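Lipase (Streptomyces rimosus, PDB 5MAL) hydrolyses triacylglycerols and other carboxylic esters, preferring medium-length acyl chains, as a secreted monomeric lipase of the GDSL family. Local coordinates at residues D73-T78 with A134-L139. Residues are numbered along the deposited sequence; the frame is centred on the assembly and turned at random.
Sequences DLVSIT and AQVVVL
Ile77 and Val138 run alongside each other on one face of the sheet, their CG2 methyls meeting at 3.8 Å (Ile77 CG2 to Val138 CG2). Further along that face, Val75 CG2, anti to its own carbonyl carbon, rests against Ala134 CB at 4.0 Å. On the other face Leu74, its CG opposite the backbone N (chi1 177°), swings CD1 across to Val137 CG2, 3.9 Å away. Helices 34-40 and 219-232 cover this second face, touching Leu74 through Trp38 and Val137 through Leu230. Strands 74-78 and 135-139 illustrate parallel pairing inside the three-layered α/β/α fold of SGNH hydrolases, joined by a crossover that includes the long helix 98-130. Five backbone hydrogen bonds join them: Val137 N reaches Val75 O at 2.7 Å, almost in line with the carbonyl, while the bond from Ile77 N to Val137 O is more bent, with an N-H...O angle of 141°. Near the active site Thr78 lays CG2 3.3 Å from Leu139 O, and its OG1 is hydrogen-bonded to Ser12 OG and Asp9 OD1, close to the nucleophile Ser10. At the opposite, partly exposed end, Gln135 N approaches Asp73 O from above the carbonyl plane, and Asp73 OD2 accepts a hydrogen bond from Asp3 N.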
loop_
_atom_site.group_PDB
_atom_site.type_symbol
_atom_site.label_atom_id
_atom_site.label_comp_id
_atom_site.label_asym_id
_atom_site.label_seq_id
_atom_site.Cartn_x
_atom_site.Cartn_y
_atom_site.Cartn_z
ATOM N N ASP A 73 2.303 13.830 -15.002
ATOM C CA ASP A 73 1.167 13.267 -15.745
ATOM C C ASP A 73 0.411 12.226 -14.946
ATOM O O ASP A 73 -0.800 12.043 -15.114
ATOM C CB ASP A 73 1.650 12.617 -17.043
ATOM C CG ASP A 73 2.296 13.614 -17.977
ATOM O OD1 ASP A 73 1.560 14.329 -18.680
ATOM O OD2 ASP A 73 3.540 13.697 -17.982
ATOM N N LEU A 74 1.156 11.488 -14.135
ATOM C CA LEU A 74 0.584 10.384 -13.378
ATOM C C LEU A 74 1.159 10.365 -11.976
ATOM O O LEU A 74 2.364 10.511 -11.791
ATOM C CB LEU A 74 0.856 9.057 -14.089
ATOM C CG LEU A 74 0.392 7.756 -13.425
ATOM C CD1 LEU A 74 -1.134 7.709 -13.284
ATOM C CD2 LEU A 74 0.893 6.536 -14.190
ATOM N N VAL A 75 0.286 10.228 -10.986
ATOM C CA VAL A 75 0.729 10.026 -9.623
ATOM C C VAL A 75 0.057 8.768 -9.090
ATOM O O VAL A 75 -1.153 8.597 -9.232
ATOM C CB VAL A 75 0.379 11.219 -8.708
ATOM C CG1 VAL A 75 0.774 10.922 -7.269
ATOM C CG2 VAL A 75 1.049 12.486 -9.201
ATOM N N SER A 76 0.840 7.879 -8.498
ATOM C CA SER A 76 0.251 6.750 -7.788
ATOM C C SER A 76 0.634 6.825 -6.322
ATOM O O SER A 76 1.674 7.378 -5.966
ATOM C CB SER A 76 0.694 5.408 -8.379
ATOM O OG SER A 76 2.100 5.267 -8.336
ATOM N N ILE A 77 -0.186 6.239 -5.460
ATOM C CA ILE A 77 0.169 6.234 -4.052
ATOM C C ILE A 77 -0.571 5.153 -3.286
ATOM O O ILE A 77 -1.731 4.868 -3.570
ATOM C CB ILE A 77 -0.110 7.616 -3.416
ATOM C CG1 ILE A 77 0.440 7.676 -1.987
ATOM C CG2 ILE A 77 -1.609 7.957 -3.490
ATOM C CD1 ILE A 77 0.489 9.092 -1.418
ATOM N N THR A 78 0.146 4.506 -2.372
ATOM C CA THR A 78 -0.459 3.789 -1.257
ATOM C C THR A 78 0.104 4.474 -0.022
ATOM O O THR A 78 1.302 4.614 0.106
ATOM C CB THR A 78 -0.133 2.265 -1.227
ATOM O OG1 THR A 78 1.280 2.080 -1.157
ATOM C CG2 THR A 78 -0.662 1.556 -2.462
ATOM N N ALA A 134 -2.295 16.074 -13.363
ATOM C CA ALA A 134 -1.907 14.680 -13.215
ATOM C C ALA A 134 -3.132 13.816 -13.011
ATOM O O ALA A 134 -4.071 14.184 -12.293
ATOM C CB ALA A 134 -0.917 14.498 -12.040
ATOM N N GLN A 135 -3.148 12.683 -13.688
ATOM C CA GLN A 135 -4.098 11.630 -13.351
ATOM C C GLN A 135 -3.559 10.980 -12.091
ATOM O O GLN A 135 -2.383 10.611 -12.028
ATOM C CB GLN A 135 -4.264 10.592 -14.470
ATOM C CG GLN A 135 -4.994 11.062 -15.737
ATOM C CD GLN A 135 -6.503 11.302 -15.560
ATOM O OE1 GLN A 135 -6.937 12.126 -14.743
ATOM N NE2 GLN A 135 -7.303 10.599 -16.354
ATOM N N VAL A 136 -4.399 10.862 -11.073
ATOM C CA VAL A 136 -3.935 10.374 -9.787
ATOM C C VAL A 136 -4.621 9.073 -9.445
ATOM O O VAL A 136 -5.845 8.975 -9.491
ATOM C CB VAL A 136 -4.176 11.415 -8.685
ATOM C CG1 VAL A 136 -3.645 10.937 -7.365
ATOM C CG2 VAL A 136 -3.489 12.722 -9.052
ATOM N N VAL A 137 -3.822 8.058 -9.136
ATOM C CA VAL A 137 -4.380 6.767 -8.782
ATOM C C VAL A 137 -3.983 6.429 -7.359
ATOM O O VAL A 137 -2.798 6.218 -7.061
ATOM C CB VAL A 137 -3.887 5.646 -9.705
ATOM C CG1 VAL A 137 -4.682 4.364 -9.425
ATOM C CG2 VAL A 137 -4.000 6.055 -11.159
ATOM N N VAL A 138 -4.969 6.379 -6.480
ATOM C CA VAL A 138 -4.729 5.905 -5.123
ATOM C C VAL A 138 -5.033 4.419 -5.095
ATOM O O VAL A 138 -6.106 3.992 -5.510
ATOM C CB VAL A 138 -5.596 6.624 -4.097
ATOM C CG1 VAL A 138 -5.259 6.101 -2.705
ATOM C CG2 VAL A 138 -5.376 8.121 -4.182
ATOM N N LEU A 139 -4.079 3.619 -4.651
ATOM C CA LEU A 139 -4.307 2.196 -4.595
ATOM C C LEU A 139 -4.522 1.809 -3.146
ATOM O O LEU A 139 -3.902 2.374 -2.242
ATOM C CB LEU A 139 -3.142 1.440 -5.202
ATOM C CG LEU A 139 -3.022 1.575 -6.724
ATOM C CD1 LEU A 139 -2.181 2.772 -7.148
ATOM C CD2 LEU A 139 -2.440 0.296 -7.293
#